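Local coordinates for HTH-type transcriptional regulator LysG (Mycobacterium tuberculosis, PDB 3ISP), which binds DNA as a LysR-type transcriptional regulator that probably activates expression of the exporter LysE and represses its own, at residues L11-A16 with Q39-L44; V206-R211 with I260-P265. All coordinates share one frame; numbering follows the deposited sequence.

Contact 1 of 2, residues L11-A16 with Q39-L44; sequences LAALAA and QRIKSL
Ala13 and Leu14 pack on Arg40, Ile41 and Leu44 in a buried, apolar contact between two helices of the DNA-binding domain. Residues 11-16 lie on helix 9-20 and residues 39-44 on helix 34-48. The two short axes approach to 8.6 Å and cross at -111°. No hydrogen bond joins them here. The CB of Ala13 points toward the other helix. It sits against the aliphatic part of Arg40, with Ala13 CB 3.8 Å from Arg40 CG and Arg40 CD almost as near. Arg40 CG stands opposite the backbone N (chi1 -164°). The chain then bends at chi3 beyond this methylene contact. Ala13 CB also meets Ile41, 4.1 Å from Ile41 CG1. That same Ile41 CG1 lies 4.0 Å from Leu14 N, so the isoleucine rests on helix backbone as well as on a methyl group. The segment 39-44 overlaps the predicted helix-turn-helix, and helix 34-48 occupies the place of the recognition helix in the winged helix-turn-helix of LysR regulators. Helix 9-20 packs against it from within the domain. Leu44 also aims at helix 9-20. Leu44 CD2 is 4.0 Å from Leu11 N and 4.3 Å from Leu14 CD2. Leu14 and Ile41 both touch Val53 of the short strand 53-54. Leu11 also touches Leu71 and Ala72 of helix 66-82, and Leu14 touches Leu68 of the same helix.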
ATOM      1  N   LEU A  11      -5.171 -24.857 -15.446  1.00 77.99           N
ATOM      2  CA  LEU A  11      -5.871 -23.780 -14.758  1.00 71.76           C
ATOM      3  C   LEU A  11      -6.382 -24.297 -13.438  1.00 73.29           C
ATOM      4  O   LEU A  11      -6.253 -23.641 -12.401  1.00 74.07           O
ATOM      5  CB  LEU A  11      -7.059 -23.304 -15.582  1.00 68.09           C
ATOM      6  CG  LEU A  11      -6.730 -22.814 -16.985  1.00 76.19           C
ATOM      7  CD1 LEU A  11      -7.965 -22.820 -17.868  1.00 80.87           C
ATOM      8  CD2 LEU A  11      -6.119 -21.429 -16.910  1.00 78.30           C
ATOM      9  N   ALA A  12      -6.978 -25.480 -13.480  1.00 70.20           N
ATOM     10  CA  ALA A  12      -7.502 -26.091 -12.274  1.00 75.64           C
ATOM     11  C   ALA A  12      -6.434 -26.017 -11.200  1.00 72.66           C
ATOM     12  O   ALA A  12      -6.690 -25.576 -10.086  1.00 67.88           O
ATOM     13  CB  ALA A  12      -7.893 -27.532 -12.544  1.00 80.81           C
ATOM     14  N   ALA A  13      -5.227 -26.442 -11.561  1.00 72.54           N
ATOM     15  CA  ALA A  13      -4.090 -26.452 -10.651  1.00 72.67           C
ATOM     16  C   ALA A  13      -3.826 -25.064 -10.071  1.00 76.28           C
ATOM     17  O   ALA A  13      -3.715 -24.895  -8.852  1.00 71.83           O
ATOM     18  CB  ALA A  13      -2.857 -26.957 -11.373  1.00 71.88           C
ATOM     19  N   LEU A  14      -3.716 -24.084 -10.963  1.00 69.10           N
ATOM     20  CA  LEU A  14      -3.504 -22.700 -10.582  1.00 61.88           C
ATOM     21  C   LEU A  14      -4.530 -22.273  -9.545  1.00 70.11           C
ATOM     22  O   LEU A  14      -4.204 -22.011  -8.382  1.00 68.04           O
ATOM     23  CB  LEU A  14      -3.650 -21.818 -11.817  1.00 58.98           C
ATOM     24  CG  LEU A  14      -3.250 -20.364 -11.631  1.00 53.76           C
ATOM     25  CD1 LEU A  14      -1.874 -20.317 -11.022  1.00 53.02           C
ATOM     26  CD2 LEU A  14      -3.271 -19.631 -12.944  1.00 55.86           C
ATOM     27  N   ALA A  15      -5.781 -22.215  -9.997  1.00 74.42           N
ATOM     28  CA  ALA A  15      -6.902 -21.714  -9.207  1.00 70.84           C
ATOM     29  C   ALA A  15      -6.948 -22.364  -7.842  1.00 74.54           C
ATOM     30  O   ALA A  15      -7.278 -21.714  -6.845  1.00 80.71           O
ATOM     31  CB  ALA A  15      -8.217 -21.937  -9.950  1.00 67.88           C
ATOM     32  N   ALA A  16      -6.607 -23.647  -7.804  1.00 72.90           N
ATOM     33  CA  ALA A  16      -6.595 -24.398  -6.559  1.00 76.30           C
ATOM     34  C   ALA A  16      -5.440 -23.936  -5.687  1.00 76.19           C
ATOM     35  O   ALA A  16      -5.606 -23.711  -4.492  1.00 81.61           O
ATOM     36  CB  ALA A  16      -6.492 -25.878  -6.838  1.00 75.79           C
ATOM     37  N   GLN A  39       4.412 -29.473 -12.004  1.00 77.38           N
ATOM     38  CA  GLN A  39       4.635 -29.527 -13.444  1.00 77.37           C
ATOM     39  C   GLN A  39       3.442 -28.948 -14.155  1.00 73.80           C
ATOM     40  O   GLN A  39       3.557 -28.420 -15.258  1.00 74.34           O
ATOM     41  CB  GLN A  39       4.831 -30.964 -13.926  1.00 86.33           C
ATOM     42  CG  GLN A  39       6.198 -31.542 -13.660  1.00 88.76           C
ATOM     43  CD  GLN A  39       6.178 -33.052 -13.658  1.00 93.57           C
ATOM     44  OE1 GLN A  39       6.721 -33.687 -12.754  1.00 94.10           O
ATOM     45  NE2 GLN A  39       5.528 -33.640 -14.661  1.00 89.06           N
ATOM     46  N   ARG A  40       2.281 -29.072 -13.531  1.00 72.63           N
ATOM     47  CA  ARG A  40       1.061 -28.611 -14.166  1.00 75.86           C
ATOM     48  C   ARG A  40       1.071 -27.093 -14.248  1.00 74.95           C
ATOM     49  O   ARG A  40       0.812 -26.518 -15.308  1.00 73.37           O
ATOM     50  CB  ARG A  40      -0.161 -29.108 -13.409  1.00 79.34           C
ATOM     51  CG  ARG A  40      -1.434 -29.001 -14.206  1.00 82.47           C
ATOM     52  CD  ARG A  40      -2.442 -30.010 -13.703  1.00 92.48           C
ATOM     53  NE  ARG A  40      -1.934 -31.376 -13.789  1.00 88.69           N
ATOM     54  CZ  ARG A  40      -2.599 -32.440 -13.353  1.00 98.04           C
ATOM     55  NH1 ARG A  40      -3.797 -32.287 -12.798  1.00 96.73           N
ATOM     56  NH2 ARG A  40      -2.068 -33.653 -13.472  1.00 94.65           N
ATOM     57  N   ILE A  41       1.393 -26.452 -13.128  1.00 67.89           N
ATOM     58  CA  ILE A  41       1.576 -25.010 -13.101  1.00 66.07           C
ATOM     59  C   ILE A  41       2.772 -24.573 -13.961  1.00 63.14           C
ATOM     60  O   ILE A  41       2.677 -23.608 -14.713  1.00 57.59           O
ATOM     61  CB  ILE A  41       1.698 -24.504 -11.656  1.00 64.91           C
ATOM     62  CG1 ILE A  41       0.311 -24.449 -11.022  1.00 61.43           C
ATOM     63  CG2 ILE A  41       2.334 -23.135 -11.612  1.00 61.57           C
ATOM     64  CD1 ILE A  41       0.326 -23.991  -9.602  1.00 66.85           C
ATOM     65  N   LYS A  42       3.876 -25.306 -13.857  1.00 62.02           N
ATOM     66  CA  LYS A  42       5.047 -25.102 -14.701  1.00 60.60           C
ATOM     67  C   LYS A  42       4.754 -25.172 -16.199  1.00 68.24           C
ATOM     68  O   LYS A  42       5.219 -24.335 -16.976  1.00 65.70           O
ATOM     69  CB  LYS A  42       6.114 -26.140 -14.371  1.00 66.31           C
ATOM     70  CG  LYS A  42       7.370 -25.578 -13.726  1.00 73.29           C
ATOM     71  CD  LYS A  42       8.088 -24.625 -14.667  1.00 65.67           C
ATOM     72  CE  LYS A  42       9.316 -24.022 -14.008  1.00 72.80           C
ATOM     73  NZ  LYS A  42       9.614 -22.640 -14.507  1.00 74.25           N
ATOM     74  N   SER A  43       4.003 -26.185 -16.615  1.00 72.34           N
ATOM     75  CA  SER A  43       3.748 -26.387 -18.038  1.00 72.72           C
ATOM     76  C   SER A  43       2.892 -25.237 -18.534  1.00 66.73           C
ATOM     77  O   SER A  43       3.001 -24.800 -19.685  1.00 64.71           O
ATOM     78  CB  SER A  43       3.054 -27.731 -18.281  1.00 76.30           C
ATOM     79  OG  SER A  43       3.423 -28.271 -19.541  1.00 84.27           O
ATOM     80  N   LEU A  44       2.050 -24.748 -17.630  1.00 65.92           N
ATOM     81  CA  LEU A  44       1.157 -23.631 -17.892  1.00 68.50           C
ATOM     82  C   LEU A  44       1.924 -22.313 -17.891  1.00 68.18           C
ATOM     83  O   LEU A  44       1.638 -21.418 -18.699  1.00 65.80           O
ATOM     84  CB  LEU A  44       0.059 -23.611 -16.834  1.00 68.60           C
ATOM     85  CG  LEU A  44      -0.879 -22.415 -16.785  1.00 67.68           C
ATOM     86  CD1 LEU A  44      -1.590 -22.217 -18.105  1.00 71.28           C
ATOM     87  CD2 LEU A  44      -1.869 -22.621 -15.664  1.00 72.01           C
TER

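Contact 2 of 2, residues V206-R211 with I260-P265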
ATOM      1  N   VAL A 206     -20.632  20.051  -1.259  1.00 74.86           N
ATOM      2  CA  VAL A 206     -19.603  20.985  -0.807  1.00 82.11           C
ATOM      3  C   VAL A 206     -18.917  21.537  -2.041  1.00 80.81           C
ATOM      4  O   VAL A 206     -18.923  22.748  -2.260  1.00 85.72           O
ATOM      5  CB  VAL A 206     -18.554  20.334   0.150  1.00 74.26           C
ATOM      6  CG1 VAL A 206     -17.270  21.151   0.178  1.00 83.03           C
ATOM      7  CG2 VAL A 206     -19.114  20.190   1.553  1.00 66.41           C
ATOM      8  N   ARG A 207     -18.332  20.649  -2.845  1.00 71.42           N
ATOM      9  CA  ARG A 207     -17.880  21.024  -4.183  1.00 82.39           C
ATOM     10  C   ARG A 207     -19.079  21.522  -4.992  1.00 78.04           C
ATOM     11  O   ARG A 207     -19.108  22.659  -5.444  1.00 77.97           O
ATOM     12  CB  ARG A 207     -17.220  19.840  -4.900  1.00 80.51           C
ATOM     13  CG  ARG A 207     -15.704  19.751  -4.758  1.00 84.00           C
ATOM     14  CD  ARG A 207     -14.983  20.357  -5.964  1.00 88.32           C
ATOM     15  NE  ARG A 207     -13.553  20.037  -5.965  1.00 93.79           N
ATOM     16  CZ  ARG A 207     -12.582  20.912  -5.706  1.00 94.72           C
ATOM     17  NH1 ARG A 207     -12.875  22.178  -5.435  1.00 92.06           N
ATOM     18  NH2 ARG A 207     -11.312  20.523  -5.727  1.00 89.20           N
ATOM     19  N   LYS A 208     -20.074  20.661  -5.160  1.00 70.57           N
ATOM     20  CA  LYS A 208     -21.281  21.031  -5.877  1.00 70.65           C
ATOM     21  C   LYS A 208     -21.944  22.258  -5.239  1.00 80.69           C
ATOM     22  O   LYS A 208     -22.524  23.104  -5.925  1.00 77.00           O
ATOM     23  CB  LYS A 208     -22.252  19.849  -5.906  1.00 66.33           C
ATOM     24  CG  LYS A 208     -23.381  19.976  -6.907  1.00 65.35           C
ATOM     25  CD  LYS A 208     -24.149  18.670  -7.060  1.00 63.97           C
ATOM     26  CE  LYS A 208     -25.113  18.740  -8.237  1.00 65.29           C
ATOM     27  NZ  LYS A 208     -26.254  17.792  -8.113  1.00 65.58           N
ATOM     28  N   ALA A 209     -21.838  22.355  -3.919  1.00 84.68           N
ATOM     29  CA  ALA A 209     -22.553  23.377  -3.168  1.00 77.78           C
ATOM     30  C   ALA A 209     -21.799  24.695  -3.108  1.00 84.54           C
ATOM     31  O   ALA A 209     -22.412  25.763  -3.029  1.00 86.34           O
ATOM     32  CB  ALA A 209     -22.842  22.881  -1.764  1.00 80.64           C
ATOM     33  N   PHE A 210     -20.474  24.621  -3.135  1.00 81.66           N
ATOM     34  CA  PHE A 210     -19.653  25.809  -2.944  1.00 85.29           C
ATOM     35  C   PHE A 210     -18.532  25.922  -3.971  1.00 80.97           C
ATOM     36  O   PHE A 210     -17.565  26.652  -3.764  1.00 82.16           O
ATOM     37  CB  PHE A 210     -19.064  25.828  -1.532  1.00 89.29           C
ATOM     38  CG  PHE A 210     -20.085  25.669  -0.438  1.00 85.00           C
ATOM     39  CD1 PHE A 210     -20.340  24.424   0.114  1.00 83.78           C
ATOM     40  CD2 PHE A 210     -20.775  26.767   0.054  1.00 81.39           C
ATOM     41  CE1 PHE A 210     -21.268  24.278   1.130  1.00 81.21           C
ATOM     42  CE2 PHE A 210     -21.704  26.627   1.070  1.00 85.11           C
ATOM     43  CZ  PHE A 210     -21.951  25.383   1.608  1.00 81.95           C
ATOM     44  N   ARG A 211     -18.667  25.190  -5.069  1.00 82.17           N
ATOM     45  CA  ARG A 211     -17.740  25.281  -6.195  1.00 89.04           C
ATOM     46  C   ARG A 211     -16.289  25.238  -5.723  1.00 92.61           C
ATOM     47  O   ARG A 211     -15.360  25.526  -6.484  1.00 94.05           O
ATOM     48  CB  ARG A 211     -18.009  26.562  -6.994  1.00 92.45           C
ATOM     49  CG  ARG A 211     -19.486  26.951  -7.045  1.00 95.60           C
ATOM     50  CD  ARG A 211     -19.670  28.463  -6.981  1.00100.62           C
ATOM     51  NE  ARG A 211     -20.798  28.851  -6.129  1.00105.30           N
ATOM     52  CZ  ARG A 211     -21.947  29.358  -6.573  1.00118.06           C
ATOM     53  NH1 ARG A 211     -22.141  29.551  -7.876  1.00114.82           N
ATOM     54  NH2 ARG A 211     -22.905  29.678  -5.711  1.00116.19           N
ATOM     55  N   ILE A 260     -29.391  20.681  -2.363  1.00 66.70           N
ATOM     56  CA  ILE A 260     -28.616  19.954  -3.360  1.00 64.58           C
ATOM     57  C   ILE A 260     -28.615  18.443  -3.141  1.00 64.24           C
ATOM     58  O   ILE A 260     -28.827  17.974  -2.030  1.00 69.83           O
ATOM     59  CB  ILE A 260     -27.165  20.403  -3.336  1.00 63.51           C
ATOM     60  CG1 ILE A 260     -27.088  21.924  -3.229  1.00 61.73           C
ATOM     61  CG2 ILE A 260     -26.429  19.876  -4.560  1.00 66.45           C
ATOM     62  CD1 ILE A 260     -25.686  22.451  -3.312  1.00 66.30           C
ATOM     63  N   HIS A 261     -28.369  17.684  -4.201  1.00 59.86           N
ATOM     64  CA  HIS A 261     -28.227  16.235  -4.087  1.00 61.07           C
ATOM     65  C   HIS A 261     -27.140  15.663  -5.017  1.00 63.12           C
ATOM     66  O   HIS A 261     -26.522  16.392  -5.799  1.00 62.55           O
ATOM     67  CB  HIS A 261     -29.565  15.529  -4.326  1.00 61.16           C
ATOM     68  CG  HIS A 261     -30.194  15.841  -5.652  1.00 62.88           C
ATOM     69  ND1 HIS A 261     -29.601  15.518  -6.852  1.00 61.54           N
ATOM     70  CD2 HIS A 261     -31.374  16.427  -5.960  1.00 64.62           C
ATOM     71  CE1 HIS A 261     -30.383  15.904  -7.845  1.00 63.67           C
ATOM     72  NE2 HIS A 261     -31.466  16.454  -7.329  1.00 66.54           N
ATOM     73  N   LEU A 262     -26.901  14.362  -4.914  1.00 54.28           N
ATOM     74  CA  LEU A 262     -25.955  13.704  -5.801  1.00 58.98           C
ATOM     75  C   LEU A 262     -26.600  12.519  -6.473  1.00 59.62           C
ATOM     76  O   LEU A 262     -27.193  11.666  -5.809  1.00 60.13           O
ATOM     77  CB  LEU A 262     -24.711  13.221  -5.053  1.00 57.89           C
ATOM     78  CG  LEU A 262     -23.525  14.170  -4.973  1.00 61.32           C
ATOM     79  CD1 LEU A 262     -22.265  13.360  -4.787  1.00 68.56           C
ATOM     80  CD2 LEU A 262     -23.428  15.008  -6.226  1.00 65.10           C
ATOM     81  N   ASP A 263     -26.490  12.467  -7.794  1.00 56.65           N
ATOM     82  CA  ASP A 263     -26.877  11.272  -8.519  1.00 53.57           C
ATOM     83  C   ASP A 263     -25.614  10.505  -8.860  1.00 54.03           C
ATOM     84  O   ASP A 263     -24.640  11.065  -9.382  1.00 49.58           O
ATOM     85  CB  ASP A 263     -27.681  11.609  -9.772  1.00 52.18           C
ATOM     86  CG  ASP A 263     -29.024  12.233  -9.452  1.00 59.74           C
ATOM     87  OD1 ASP A 263     -29.857  11.571  -8.798  1.00 57.52           O
ATOM     88  OD2 ASP A 263     -29.256  13.388  -9.869  1.00 67.21           O
ATOM     89  N   VAL A 264     -25.626   9.222  -8.528  1.00 53.55           N
ATOM     90  CA  VAL A 264     -24.492   8.358  -8.799  1.00 53.70           C
ATOM     91  C   VAL A 264     -24.974   7.227  -9.679  1.00 50.02           C
ATOM     92  O   VAL A 264     -25.792   6.422  -9.258  1.00 52.50           O
ATOM     93  CB  VAL A 264     -23.900   7.790  -7.492  1.00 52.78           C
ATOM     94  CG1 VAL A 264     -22.463   7.334  -7.700  1.00 47.27           C
ATOM     95  CG2 VAL A 264     -23.956   8.841  -6.403  1.00 50.97           C
ATOM     96  N   PRO A 265     -24.499   7.187 -10.926  1.00 54.92           N
ATOM     97  CA  PRO A 265     -24.830   6.064 -11.803  1.00 50.82           C
ATOM     98  C   PRO A 265     -24.317   4.763 -11.210  1.00 50.49           C
ATOM     99  O   PRO A 265     -23.162   4.695 -10.788  1.00 53.24           O
ATOM    100  CB  PRO A 265     -24.042   6.378 -13.076  1.00 50.45           C
ATOM    101  CG  PRO A 265     -23.824   7.828 -13.052  1.00 49.77           C
ATOM    102  CD  PRO A 265     -23.686   8.204 -11.611  1.00 55.32           C
TER
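The imidazole of His261 is approached obliquely by Lys208 NZ, which lies 4.2 Å from His261 ND1. The amine bonds instead to the backbone of the same residue: Lys208 NZ donates to His261 O at 2.7 Å. The C=O...N angle is 153°, and the donor is tilted 26° from the carbonyl plane. The lysine chain is extended beyond CG, which carries the amine from helix 201-210 across to His261, just before strand residues 262-265. On its way it runs beside Ile260 in the opposite direction, with Lys208 CD 3.6 Å from Ile260 CG2. Lys208 CD also touches Leu262 CD2, at 3.8 Å. These segments belong to the regulatory, periplasmic-binding-protein-like domain of LysR proteins. The last turn of helix 201-210 packs there on the start of the strand segment 262-265 and the loop residues before it. Leu262 and Val264 pair through their backbones with Tyr165 and Met163 of strand 155-169. Ile260 CG1 lies beside the backbone N (chi1 -43°), anti to the carbonyl carbon, and its CD1 extends to the Ala209 methyl. Farther along the strand, Asp263 forms a salt bridge with Arg164.

In the fold
Contact 1 is buried and contact 2 lies largely at the surface. They share no helix or strand. Contact 1 joins two helices of the DNA-binding domain, and contact 2 joins a helix to a sheet strand of the regulatory domain. Their centres are 49 Å apart, on opposite sides of the chain's centre, and the residues of contact 1 all precede those of contact 2 in the chain. The chemistry follows the setting. Between the helices there is apolar packing without a hydrogen bond. At the surface a lysine combines methylene packing with a bond to a backbone carbonyl. Only contact 1 has a second subunit beside it, where Lys42 bonds to Lys272 O of that subunit.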